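Local coordinates for mandelate racemase/muconate lactonizing protein (Alicyclobacillus acidocaldarius LAA1, PDB 3QLD) that belongs to the mandelate racemase/muconate lactonizing family of the enolase superfamily, pairing an enolase-type N-terminal domain with a TIM-barrel-like domain, at residues Lys182-Arg187 against Leu191-Asp196; Gly199-Arg202 against Val208-Gln211; Asp216-Glu221 against Met318-Asp323. All coordinates share one frame; numbering follows the deposited sequence. Where two conformers were deposited one is given.

Contact 1 (Lys182-Arg187 against Leu191-Asp196); sequences KAVRLR and LAIAAD
The guanidinium of R185 reaches the chain at the carbonyl of L191. NH1 of R185 donates to L191 O at 2.9 Å, with an N-H...O angle of 156°; the donor lies in the carbonyl plane on a lone pair, and the oxygen is close to the guanidinium plane. R185 NH2 adds a weak, more bent bond of 3.3 Å to L191 O. Two residues on, the backbone N of I193 donates to water 1 at 3.0 Å, and R185 NH2 gives the same water a weak bond. The side chain of I193 then covers the flat group: its CD1 sits 3.5 Å above the guanidinium plane, over the centre. The same methyl meets V184 CG1 at 3.7 Å. R185 can fold back this way because its chain bends at chi2 (43°) and chi3 (81°). Further bonds, from NE to Y215 O and from NH1 to Y188 O, hold the group in place. The contact closes the helix-to-strand turn of the beta-alpha-beta unit formed by 167-171, 178-187 and 192-196. Chemically, the guanidinium N-H groups meet the carbonyls of L191, Y188 and Y215, which probably helps to stabilise its charge, while the I193 methyl covers one face.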
ATOM      1  N   LYS A 182       0.237 -32.703  15.931  1.00 32.76           N
ATOM      2  CA  LYS A 182       0.645 -34.082  16.366  1.00 35.19           C
ATOM      3  C   LYS A 182      -0.549 -35.070  16.213  1.00 36.12           C
ATOM      4  O   LYS A 182      -0.423 -36.107  15.525  1.00 36.12           O
ATOM      5  CB  LYS A 182       1.210 -34.035  17.788  1.00 34.08           C
ATOM      6  CG  LYS A 182       1.719 -35.369  18.474  1.00 38.10           C
ATOM      7  CD  LYS A 182       2.216 -35.083  19.916  1.00 39.85           C
ATOM      8  CE  LYS A 182       1.073 -35.009  20.962  1.00 45.84           C
ATOM      9  NZ  LYS A 182       1.200 -33.995  22.101  1.00 44.39           N
ATOM     10  N   ALA A 183      -1.701 -34.680  16.757  1.00 37.04           N
ATOM     11  CA  ALA A 183      -2.922 -35.508  16.734  1.00 37.16           C
ATOM     12  C   ALA A 183      -3.419 -35.739  15.331  1.00 38.05           C
ATOM     13  O   ALA A 183      -3.726 -36.888  14.934  1.00 38.19           O
ATOM     14  CB  ALA A 183      -4.015 -34.888  17.636  1.00 38.13           C
ATOM     15  N   VAL A 184      -3.440 -34.680  14.523  1.00 35.49           N
ATOM     16  CA  VAL A 184      -3.891 -34.854  13.192  1.00 34.59           C
ATOM     17  C   VAL A 184      -2.948 -35.725  12.366  1.00 34.46           C
ATOM     18  O   VAL A 184      -3.402 -36.638  11.652  1.00 33.46           O
ATOM     19  CB  VAL A 184      -4.232 -33.528  12.556  1.00 33.89           C
ATOM     20  CG1 VAL A 184      -4.647 -33.696  11.134  1.00 30.74           C
ATOM     21  CG2 VAL A 184      -5.321 -32.859  13.406  1.00 34.08           C
ATOM     22  N   ARG A 185      -1.642 -35.479  12.478  1.00 34.43           N
ATOM     23  CA  ARG A 185      -0.626 -36.278  11.785  1.00 34.50           C
ATOM     24  C   ARG A 185      -0.655 -37.794  12.152  1.00 36.07           C
ATOM     25  O   ARG A 185      -0.451 -38.629  11.290  1.00 35.79           O
ATOM     26  CB  ARG A 185       0.784 -35.744  12.126  1.00 35.39           C
ATOM     27  CG  ARG A 185       1.943 -36.513  11.389  1.00 31.52           C
ATOM     28  CD  ARG A 185       1.619 -36.776   9.931  1.00 33.93           C
ATOM     29  NE  ARG A 185       1.837 -35.650   9.005  1.00 32.64           N
ATOM     30  CZ  ARG A 185       1.234 -35.464   7.836  1.00 34.39           C
ATOM     31  NH1 ARG A 185       0.256 -36.271   7.414  1.00 31.49           N
ATOM     32  NH2 ARG A 185       1.567 -34.404   7.089  1.00 36.25           N
ATOM     33  N   LEU A 186      -0.857 -38.102  13.429  1.00 36.76           N
ATOM     34  CA  LEU A 186      -0.911 -39.518  13.865  1.00 39.88           C
ATOM     35  C   LEU A 186      -2.136 -40.214  13.230  1.00 39.15           C
ATOM     36  O   LEU A 186      -1.999 -41.258  12.573  1.00 40.32           O
ATOM     37  CB  LEU A 186      -0.895 -39.632  15.402  1.00 39.04           C
ATOM     38  CG  LEU A 186      -0.932 -41.075  15.998  1.00 42.65           C
ATOM     39  CD1 LEU A 186       0.040 -42.080  15.288  1.00 47.53           C
ATOM     40  CD2 LEU A 186      -0.722 -41.086  17.539  1.00 45.47           C
ATOM     41  N   ARG A 187      -3.283 -39.559  13.335  1.00 39.52           N
ATOM     42  CA  ARG A 187      -4.556 -40.048  12.761  1.00 39.76           C
ATOM     43  C   ARG A 187      -4.559 -40.130  11.238  1.00 39.96           C
ATOM     44  O   ARG A 187      -5.191 -41.026  10.659  1.00 40.00           O
ATOM     45  CB  ARG A 187      -5.717 -39.163  13.236  1.00 39.82           C
ATOM     46  CG  ARG A 187      -7.108 -39.591  12.753  1.00 39.74           C
ATOM     47  CD  ARG A 187      -8.136 -38.608  13.277  1.00 39.51           C
ATOM     48  NE  ARG A 187      -9.535 -39.073  13.324  1.00 37.52           N
ATOM     49  CZ  ARG A 187     -10.045 -39.830  14.296  1.00 37.12           C
ATOM     50  NH1 ARG A 187      -9.285 -40.233  15.299  1.00 37.31           N
ATOM     51  NH2 ARG A 187     -11.332 -40.139  14.301  1.00 37.04           N
ATOM     52  N   LEU A 191      -2.052 -37.720   4.836  1.00 35.30           N
ATOM     53  CA  LEU A 191      -2.793 -36.528   4.421  1.00 33.76           C
ATOM     54  C   LEU A 191      -1.871 -35.305   4.269  1.00 32.43           C
ATOM     55  O   LEU A 191      -1.033 -35.060   5.141  1.00 30.30           O
ATOM     56  CB  LEU A 191      -3.836 -36.221   5.467  1.00 34.32           C
ATOM     57  CG  LEU A 191      -4.721 -34.997   5.312  1.00 30.97           C
ATOM     58  CD1 LEU A 191      -5.576 -35.142   4.059  1.00 30.69           C
ATOM     59  CD2 LEU A 191      -5.522 -35.056   6.495  1.00 31.01           C
ATOM     60  N   ALA A 192      -2.012 -34.552   3.160  1.00 31.46           N
ATOM     61  CA  ALA A 192      -1.288 -33.259   3.078  1.00 30.49           C
ATOM     62  C   ALA A 192      -1.883 -32.362   4.194  1.00 30.38           C
ATOM     63  O   ALA A 192      -3.107 -32.102   4.208  1.00 29.76           O
ATOM     64  CB  ALA A 192      -1.455 -32.666   1.662  1.00 30.52           C
ATOM     65  N   ILE A 193      -1.053 -31.942   5.165  1.00 28.97           N
ATOM     66  CA  ILE A 193      -1.457 -31.007   6.237  1.00 28.31           C
ATOM     67  C   ILE A 193      -0.631 -29.703   6.073  1.00 28.18           C
ATOM     68  O   ILE A 193       0.612 -29.779   5.964  1.00 25.02           O
ATOM     69  CB  ILE A 193      -1.141 -31.598   7.623  1.00 27.89           C
ATOM     70  CG1 ILE A 193      -1.781 -33.008   7.838  1.00 30.01           C
ATOM     71  CG2 ILE A 193      -1.517 -30.665   8.765  1.00 27.78           C
ATOM     72  CD1 ILE A 193      -1.480 -33.574   9.204  1.00 29.08           C
ATOM     73  N   ALA A 194      -1.299 -28.548   6.066  1.00 25.41           N
ATOM     74  CA  ALA A 194      -0.557 -27.249   6.137  1.00 25.97           C
ATOM     75  C   ALA A 194      -0.990 -26.500   7.382  1.00 27.42           C
ATOM     76  O   ALA A 194      -1.952 -26.912   8.119  1.00 26.73           O
ATOM     77  CB  ALA A 194      -0.741 -26.401   4.838  1.00 24.36           C
ATOM     78  N   ALA A 195      -0.260 -25.425   7.722  1.00 26.67           N
ATOM     79  CA  ALA A 195      -0.645 -24.689   8.922  1.00 26.17           C
ATOM     80  C   ALA A 195      -0.659 -23.182   8.611  1.00 27.21           C
ATOM     81  O   ALA A 195       0.137 -22.709   7.801  1.00 26.52           O
ATOM     82  CB  ALA A 195       0.280 -24.956  10.118  1.00 27.78           C
ATOM     83  N   ASP A 196      -1.584 -22.456   9.247  1.00 26.65           N
ATOM     84  CA  ASP A 196      -1.638 -21.028   8.976  1.00 26.66           C
ATOM     85  C   ASP A 196      -1.561 -20.298  10.299  1.00 25.50           C
ATOM     86  O   ASP A 196      -2.406 -20.436  11.165  1.00 25.51           O
ATOM     87  CB  ASP A 196      -2.884 -20.693   8.163  1.00 27.79           C
ATOM     88  CG  ASP A 196      -3.105 -19.198   8.024  1.00 32.49           C
ATOM     89  OD1 ASP A 196      -2.194 -18.364   8.315  1.00 33.41           O
ATOM     90  OD2 ASP A 196      -4.196 -18.875   7.557  1.00 36.70           O
TER
HETATM   91  O   HOH W   1       1.767 -32.684   4.652  1.00 27.42           O

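Contact 2 (Gly199-Arg202 against Val208-Gln211). With SO4 (sulfate ion), chain F.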
ATOM      1  N   GLY A 199       0.434 -14.630  11.358  1.00 26.15           N
ATOM      2  CA  GLY A 199       1.321 -13.659  12.044  1.00 24.84           C
ATOM      3  C   GLY A 199       1.389 -13.661  13.562  1.00 26.92           C
ATOM      4  O   GLY A 199       1.838 -12.681  14.188  1.00 26.17           O
ATOM      5  N   SER A 200       1.046 -14.789  14.164  1.00 24.96           N
ATOM      6  CA  SER A 200       0.862 -14.898  15.554  1.00 26.95           C
ATOM      7  C   SER A 200       2.165 -15.214  16.286  1.00 27.32           C
ATOM      8  O   SER A 200       2.207 -15.151  17.499  1.00 27.40           O
ATOM      9  CB  SER A 200      -0.264 -15.936  15.813  1.00 28.65           C
ATOM     10  OG  SER A 200       0.140 -17.284  15.547  1.00 28.83           O
ATOM     11  N   TYR A 201       3.230 -15.612  15.546  1.00 27.79           N
ATOM     12  CA  TYR A 201       4.537 -15.899  16.164  1.00 24.10           C
ATOM     13  C   TYR A 201       5.493 -14.672  16.098  1.00 24.82           C
ATOM     14  O   TYR A 201       5.331 -13.733  15.276  1.00 25.30           O
ATOM     15  CB  TYR A 201       5.223 -17.128  15.539  1.00 23.58           C
ATOM     16  CG  TYR A 201       4.404 -18.386  15.767  1.00 22.24           C
ATOM     17  CD1 TYR A 201       4.721 -19.277  16.817  1.00 26.18           C
ATOM     18  CD2 TYR A 201       3.282 -18.620  15.014  1.00 22.02           C
ATOM     19  CE1 TYR A 201       3.952 -20.484  17.040  1.00 25.23           C
ATOM     20  CE2 TYR A 201       2.469 -19.811  15.227  1.00 22.37           C
ATOM     21  CZ  TYR A 201       2.801 -20.700  16.259  1.00 28.40           C
ATOM     22  OH  TYR A 201       1.973 -21.791  16.426  1.00 28.74           O
ATOM     23  N   ARG A 202       6.506 -14.740  16.944  1.00 24.83           N
ATOM     24  CA  ARG A 202       7.562 -13.743  17.041  1.00 25.88           C
ATOM     25  C   ARG A 202       8.897 -14.469  16.970  1.00 27.47           C
ATOM     26  O   ARG A 202       8.962 -15.690  17.164  1.00 25.69           O
ATOM     27  CB  ARG A 202       7.438 -13.030  18.397  1.00 26.15           C
ATOM     28  CG  ARG A 202       6.136 -12.206  18.549  1.00 27.94           C
ATOM     29  CD  ARG A 202       5.987 -11.102  17.485  1.00 29.73           C
ATOM     30  NE  ARG A 202       4.712 -10.410  17.676  1.00 29.50           N
ATOM     31  CZ  ARG A 202       3.534 -10.806  17.219  1.00 35.25           C
ATOM     32  NH1 ARG A 202       3.410 -11.906  16.461  1.00 34.26           N
ATOM     33  NH2 ARG A 202       2.461 -10.080  17.513  1.00 37.25           N
ATOM     34  N   VAL A 208       9.571 -23.358  19.189  1.00 28.96           N
ATOM     35  CA  VAL A 208       8.262 -24.013  19.018  1.00 28.88           C
ATOM     36  C   VAL A 208       7.963 -24.383  17.605  1.00 28.03           C
ATOM     37  O   VAL A 208       7.415 -25.471  17.310  1.00 26.00           O
ATOM     38  CB  VAL A 208       7.095 -23.078  19.613  1.00 30.11           C
ATOM     39  CG1 VAL A 208       5.717 -23.424  19.019  1.00 35.54           C
ATOM     40  CG2 VAL A 208       7.078 -23.192  21.142  1.00 31.95           C
ATOM     41  N   LEU A 209       8.261 -23.463  16.679  1.00 26.88           N
ATOM     42  CA  LEU A 209       7.987 -23.717  15.287  1.00 25.12           C
ATOM     43  C   LEU A 209       8.907 -24.828  14.763  1.00 25.88           C
ATOM     44  O   LEU A 209       8.539 -25.642  13.896  1.00 24.41           O
ATOM     45  CB  LEU A 209       8.231 -22.432  14.463  1.00 24.48           C
ATOM     46  CG  LEU A 209       7.084 -21.401  14.624  1.00 26.63           C
ATOM     47  CD1 LEU A 209       7.445 -20.025  13.929  1.00 24.13           C
ATOM     48  CD2 LEU A 209       5.789 -21.919  14.007  1.00 26.62           C
ATOM     49  N   ARG A 210      10.129 -24.843  15.265  1.00 24.93           N
ATOM     50  CA  ARG A 210      11.091 -25.868  14.821  1.00 27.70           C
ATOM     51  C   ARG A 210      10.624 -27.290  15.251  1.00 27.06           C
ATOM     52  O   ARG A 210      10.845 -28.259  14.539  1.00 26.76           O
ATOM     53  CB  ARG A 210      12.453 -25.569  15.424  1.00 26.20           C
ATOM     54  CG  ARG A 210      13.539 -26.772  15.286  1.00 33.08           C
ATOM     55  CD  ARG A 210      14.071 -27.127  13.837  1.00 35.42           C
ATOM     56  NE  ARG A 210      15.125 -28.154  13.981  1.00 36.56           N
ATOM     57  CZ  ARG A 210      15.189 -29.306  13.287  1.00 39.77           C
ATOM     58  NH1 ARG A 210      14.272 -29.611  12.352  1.00 34.91           N
ATOM     59  NH2 ARG A 210      16.199 -30.159  13.526  1.00 34.34           N
ATOM     60  N   GLN A 211       9.928 -27.368  16.380  1.00 28.60           N
ATOM     61  CA  GLN A 211       9.369 -28.671  16.894  1.00 29.58           C
ATOM     62  C   GLN A 211       8.371 -29.221  15.879  1.00 28.74           C
ATOM     63  O   GLN A 211       8.133 -30.466  15.794  1.00 26.14           O
ATOM     64  CB  GLN A 211       8.668 -28.494  18.244  1.00 30.40           C
ATOM     65  CG  GLN A 211       9.475 -28.113  19.527  1.00 37.55           C
ATOM     66  CD  GLN A 211       8.517 -27.691  20.719  1.00 44.46           C
ATOM     67  OE1 GLN A 211       7.357 -28.120  20.787  1.00 50.64           O
ATOM     68  NE2 GLN A 211       8.998 -26.817  21.607  1.00 46.08           N
TER
HETATM   69  S   SO4 F 404      15.583 -32.894  10.899  0.50 40.37           S
HETATM   70  O1  SO4 F 404      14.273 -32.219  10.831  0.50 38.61           O
HETATM   71  O2  SO4 F 404      15.586 -33.822  12.042  0.50 36.77           O
HETATM   72  O3  SO4 F 404      15.815 -33.568   9.630  0.50 38.98           O
HETATM   73  O4  SO4 F 404      16.602 -31.881  11.094  0.50 37.31           O
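One face of the Y201 ring lies against L209, whose CD2 stands 3.8 Å above the plane, over the ring centre. The line from the centroid to this methyl is 9° off the ring normal, which meets the geometry of a CH-pi contact. At the edge, near the ring plane, V208 CG1 approaches Y201 CE1 at 4.0 Å, and the V208 side chain lies roughly perpendicular to that of the tyrosine. L209 uses both of its branches: while CD2 covers the ring centre, CD1 packs 3.9 Å from Y201 CG, near the root of the ring. Y201 itself has CG anti to the carbonyl carbon (chi1 -63°), which brings the ring to the helix, and its hydroxyl is hydrogen-bonded to D177 at the far end.

The second flat group, the guanidinium of R210, binds a sulfate ion at its edge, probably taken from the crystallisation liquor. NH1 of R210 bonds sulfate O1 at 3.0 Å and nearly straight (174°), and NH2 of R210 reaches O4 at 3.0 Å. NH1 also forms a salt bridge with D213.

R202 NH1 donates to both G199 O and Y201 O (2.9 Å each), in the second case from above the carbonyl plane. The contact thus packs the loop after strand 192-196 against the short helix 206-211, within the beta-alpha step that leads to strand 220-221 in the TIM-barrel-like domain. I172 also touches Y201, and backbone hydrogen bonds between G199 and Q222 and between Y201 and P223 tie the loop to the chain just beyond strand 220-221.

Contact 3 (Asp216-Glu221 against Met318-Asp323)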
ATOM      1  N   ASP A 216       6.069 -33.022   9.114  0.70 27.18           N
ATOM      2  CA  ASP A 216       6.105 -32.941   7.668  0.70 27.24           C
ATOM      3  C   ASP A 216       4.942 -32.128   7.049  0.70 27.26           C
ATOM      4  O   ASP A 216       4.298 -32.585   6.124  0.70 25.69           O
ATOM      5  CB  ASP A 216       6.207 -34.369   7.063  0.70 29.53           C
ATOM      6  CG  ASP A 216       7.372 -35.178   7.664  0.70 33.23           C
ATOM      7  OD1 ASP A 216       8.262 -34.612   8.388  0.70 35.84           O
ATOM      8  OD2 ASP A 216       7.384 -36.406   7.406  0.70 39.24           O
ATOM      9  N   LEU A 217       4.707 -30.915   7.587  1.00 25.84           N
ATOM     10  CA  LEU A 217       3.717 -29.956   7.031  1.00 24.41           C
ATOM     11  C   LEU A 217       4.127 -29.590   5.648  1.00 23.52           C
ATOM     12  O   LEU A 217       5.304 -29.461   5.382  1.00 24.03           O
ATOM     13  CB  LEU A 217       3.679 -28.689   7.938  1.00 23.67           C
ATOM     14  CG  LEU A 217       3.202 -28.869   9.360  1.00 25.04           C
ATOM     15  CD1 LEU A 217       3.458 -27.614  10.199  1.00 24.95           C
ATOM     16  CD2 LEU A 217       1.690 -29.220   9.385  1.00 29.30           C
ATOM     17  N   GLN A 218       3.176 -29.375   4.777  1.00 22.82           N
ATOM     18  CA  GLN A 218       3.451 -28.879   3.458  1.00 24.97           C
ATOM     19  C   GLN A 218       4.062 -27.447   3.508  1.00 24.42           C
ATOM     20  O   GLN A 218       4.920 -27.109   2.686  1.00 24.37           O
ATOM     21  CB  GLN A 218       2.148 -28.895   2.678  1.00 25.12           C
ATOM     22  CG  GLN A 218       2.307 -28.677   1.216  1.00 30.99           C
ATOM     23  CD  GLN A 218       0.970 -28.755   0.508  1.00 34.56           C
ATOM     24  OE1 GLN A 218       0.251 -27.746   0.390  1.00 32.85           O
ATOM     25  NE2 GLN A 218       0.592 -29.955   0.104  1.00 31.43           N
ATOM     26  N   PHE A 219       3.603 -26.659   4.481  1.00 24.05           N
ATOM     27  CA  PHE A 219       4.136 -25.279   4.748  1.00 21.46           C
ATOM     28  C   PHE A 219       3.499 -24.762   6.053  1.00 22.40           C
ATOM     29  O   PHE A 219       2.527 -25.355   6.567  1.00 22.23           O
ATOM     30  CB  PHE A 219       3.820 -24.298   3.581  1.00 20.98           C
ATOM     31  CG  PHE A 219       2.329 -24.226   3.221  1.00 18.42           C
ATOM     32  CD1 PHE A 219       1.452 -23.426   3.967  1.00 19.82           C
ATOM     33  CD2 PHE A 219       1.845 -24.913   2.102  1.00 25.03           C
ATOM     34  CE1 PHE A 219       0.073 -23.389   3.650  1.00 21.16           C
ATOM     35  CE2 PHE A 219       0.469 -24.855   1.743  1.00 28.01           C
ATOM     36  CZ  PHE A 219      -0.386 -24.061   2.526  1.00 21.96           C
ATOM     37  N   ILE A 220       4.099 -23.671   6.585  1.00 22.10           N
ATOM     38  CA  ILE A 220       3.569 -22.883   7.705  1.00 22.26           C
ATOM     39  C   ILE A 220       3.381 -21.513   7.039  1.00 22.56           C
ATOM     40  O   ILE A 220       4.352 -20.957   6.537  1.00 19.79           O
ATOM     41  CB  ILE A 220       4.525 -22.813   8.909  1.00 22.79           C
ATOM     42  CG1 ILE A 220       4.705 -24.228   9.536  1.00 25.69           C
ATOM     43  CG2 ILE A 220       3.982 -21.751  10.006  1.00 20.06           C
ATOM     44  CD1 ILE A 220       5.791 -24.284  10.551  1.00 26.37           C
ATOM     45  N   GLU A 221       2.128 -21.003   7.006  1.00 21.23           N
ATOM     46  CA  GLU A 221       1.858 -19.746   6.322  1.00 22.73           C
ATOM     47  C   GLU A 221       1.971 -18.556   7.296  1.00 20.59           C
ATOM     48  O   GLU A 221       1.514 -18.646   8.438  1.00 23.14           O
ATOM     49  CB  GLU A 221       0.410 -19.810   5.814  1.00 24.10           C
ATOM     50  CG  GLU A 221       0.036 -18.670   4.842  1.00 26.65           C
ATOM     51  CD  GLU A 221      -1.271 -18.984   4.137  1.00 29.61           C
ATOM     52  OE1 GLU A 221      -2.002 -19.894   4.588  1.00 34.13           O
ATOM     53  OE2 GLU A 221      -1.561 -18.343   3.141  1.00 32.23           O
HETATM   54  N   MSE A 318       1.475 -24.359 -10.238  1.00 43.03           N
HETATM   55  CA  MSE A 318       0.503 -24.473  -9.175  1.00 42.04           C
HETATM   56  C   MSE A 318       0.410 -25.884  -8.685  1.00 42.31           C
HETATM   57  O   MSE A 318      -0.604 -26.544  -8.916  1.00 44.22           O
HETATM   58  CB  MSE A 318      -0.867 -23.987  -9.638  1.00 41.22           C
HETATM   59  CG  MSE A 318      -0.804 -22.594 -10.160  1.00 38.86           C
HETATM   60 SE   MSE A 318      -0.374 -21.348  -8.657  1.00 38.58          SE
HETATM   61  CE  MSE A 318      -1.331 -19.836  -9.490  1.00 40.97           C
ATOM     62  N   ARG A 319       1.437 -26.318  -7.957  1.00 41.81           N
ATOM     63  CA  ARG A 319       1.655 -27.737  -7.613  1.00 41.13           C
ATOM     64  C   ARG A 319       0.876 -28.252  -6.401  1.00 39.41           C
ATOM     65  O   ARG A 319       0.680 -29.475  -6.238  1.00 38.26           O
ATOM     66  CB  ARG A 319       3.171 -28.005  -7.413  1.00 43.04           C
ATOM     67  CG  ARG A 319       4.034 -28.156  -8.735  1.00 46.14           C
ATOM     68  CD  ARG A 319       3.592 -29.367  -9.595  1.00 55.92           C
ATOM     69  NE  ARG A 319       3.934 -30.661  -8.978  1.00 61.91           N
ATOM     70  CZ  ARG A 319       3.262 -31.806  -9.150  1.00 64.43           C
ATOM     71  NH1 ARG A 319       2.171 -31.846  -9.919  1.00 64.05           N
ATOM     72  NH2 ARG A 319       3.682 -32.916  -8.533  1.00 65.03           N
ATOM     73  N   TYR A 320       0.427 -27.344  -5.535  1.00 35.25           N
ATOM     74  CA  TYR A 320      -0.388 -27.753  -4.397  1.00 32.99           C
ATOM     75  C   TYR A 320      -1.857 -27.353  -4.641  1.00 31.36           C
ATOM     76  O   TYR A 320      -2.179 -26.596  -5.608  1.00 31.43           O
ATOM     77  CB  TYR A 320       0.113 -27.149  -3.073  1.00 32.38           C
ATOM     78  CG  TYR A 320       1.585 -27.453  -2.732  1.00 35.45           C
ATOM     79  CD1 TYR A 320       2.206 -28.651  -3.146  1.00 39.94           C
ATOM     80  CD2 TYR A 320       2.347 -26.544  -1.954  1.00 36.00           C
ATOM     81  CE1 TYR A 320       3.557 -28.938  -2.816  1.00 40.92           C
ATOM     82  CE2 TYR A 320       3.685 -26.824  -1.615  1.00 38.64           C
ATOM     83  CZ  TYR A 320       4.279 -28.022  -2.047  1.00 41.62           C
ATOM     84  OH  TYR A 320       5.601 -28.282  -1.706  1.00 41.97           O
ATOM     85  N   ALA A 321      -2.690 -27.893  -3.765  1.00 29.58           N
ATOM     86  CA  ALA A 321      -4.132 -27.762  -3.752  1.00 29.44           C
ATOM     87  C   ALA A 321      -4.494 -26.304  -3.563  1.00 30.24           C
ATOM     88  O   ALA A 321      -3.751 -25.540  -2.893  1.00 27.47           O
ATOM     89  CB  ALA A 321      -4.714 -28.555  -2.573  1.00 28.22           C
ATOM     90  N   THR A 322      -5.656 -25.955  -4.127  1.00 31.41           N
ATOM     91  CA  THR A 322      -6.284 -24.636  -3.941  1.00 29.01           C
ATOM     92  C   THR A 322      -7.170 -24.545  -2.717  1.00 28.49           C
ATOM     93  O   THR A 322      -7.720 -25.558  -2.230  1.00 27.50           O
ATOM     94  CB  THR A 322      -6.981 -24.137  -5.259  1.00 29.75           C
ATOM     95  OG1 THR A 322      -7.501 -22.795  -5.061  1.00 26.59           O
ATOM     96  CG2 THR A 322      -8.163 -25.114  -5.691  1.00 28.35           C
ATOM     97  N   ASP A 323      -7.244 -23.346  -2.112  1.00 25.87           N
ATOM     98  CA  ASP A 323      -8.232 -23.099  -1.094  1.00 29.24           C
ATOM     99  C   ASP A 323      -9.638 -22.790  -1.703  1.00 27.14           C
ATOM    100  O   ASP A 323     -10.554 -22.541  -0.962  1.00 27.73           O
ATOM    101  CB  ASP A 323      -7.820 -21.899  -0.201  1.00 28.22           C
ATOM    102  CG  ASP A 323      -6.807 -22.270   0.913  1.00 33.24           C
ATOM    103  OD1 ASP A 323      -6.425 -23.461   1.066  1.00 31.67           O
ATOM    104  OD2 ASP A 323      -6.403 -21.336   1.655  1.00 32.44           O
TER
HETATM  105  O   HOH W   2      -1.647 -30.013  -2.052  1.00 33.42           O
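Q218 swings CG anti to its backbone N (chi1 -168°) and stays extended beyond CG, which carries its amide out over the ring of Y320. Amide and ring planes are 18° apart and stacked: Q218 CD lies 3.5 Å above the ring, displaced from its centre, and OE1 comes within 3.4 Å of Y320 CD2. Behind the amide, Q218 CG forms a CH-pi contact, 3.8 Å from the ring centroid and 16° off the normal. The two side chains run past each other in opposite directions. F219 adds a looser contact, its CD2 4.4 Å from Y320 CD2, and its ring is stacked on W295.

The rotation of the amide is fixed from both ends. NE2 of Q218 donates to water 2 at 3.1 Å, and A321 N donates to the same water at 2.9 Å, while Q218 OE1 accepts from R167. The stack joins residues 218-219, in the chain leading to E221, to the loop between helix 303-313 and strand 347-349; Y320 also touches A293 of strand 293-296. It combines dispersion over a flat face with polar bonds at the amide's rim, so the glutamine can lie on an aromatic ring without giving up its hydrogen bonds.

All three contacts lie within the TIM-barrel-like domain and follow one another along the chain. Centres of contacts 1 and 2 are about 16 Å apart, those of 1 and 3 about 12 Å, of 2 and 3 about 18 Å. Contacts 1 and 3 share the sheet through the neighbouring parallel strands 192-196 and 220-221, where I193 O to Q218 N (2.9 Å) and A195 O to E221 N (2.7 Å) are probable hydrogen bonds. Contact 2 joins helix 206-211, which links those strands, to the loop before it, and L209 CD2 packs on I220 CD1. Contacts 1 and 2 thus occupy consecutive beta-alpha steps, while contact 3 ties residues 218-219 to a segment 97 residues on.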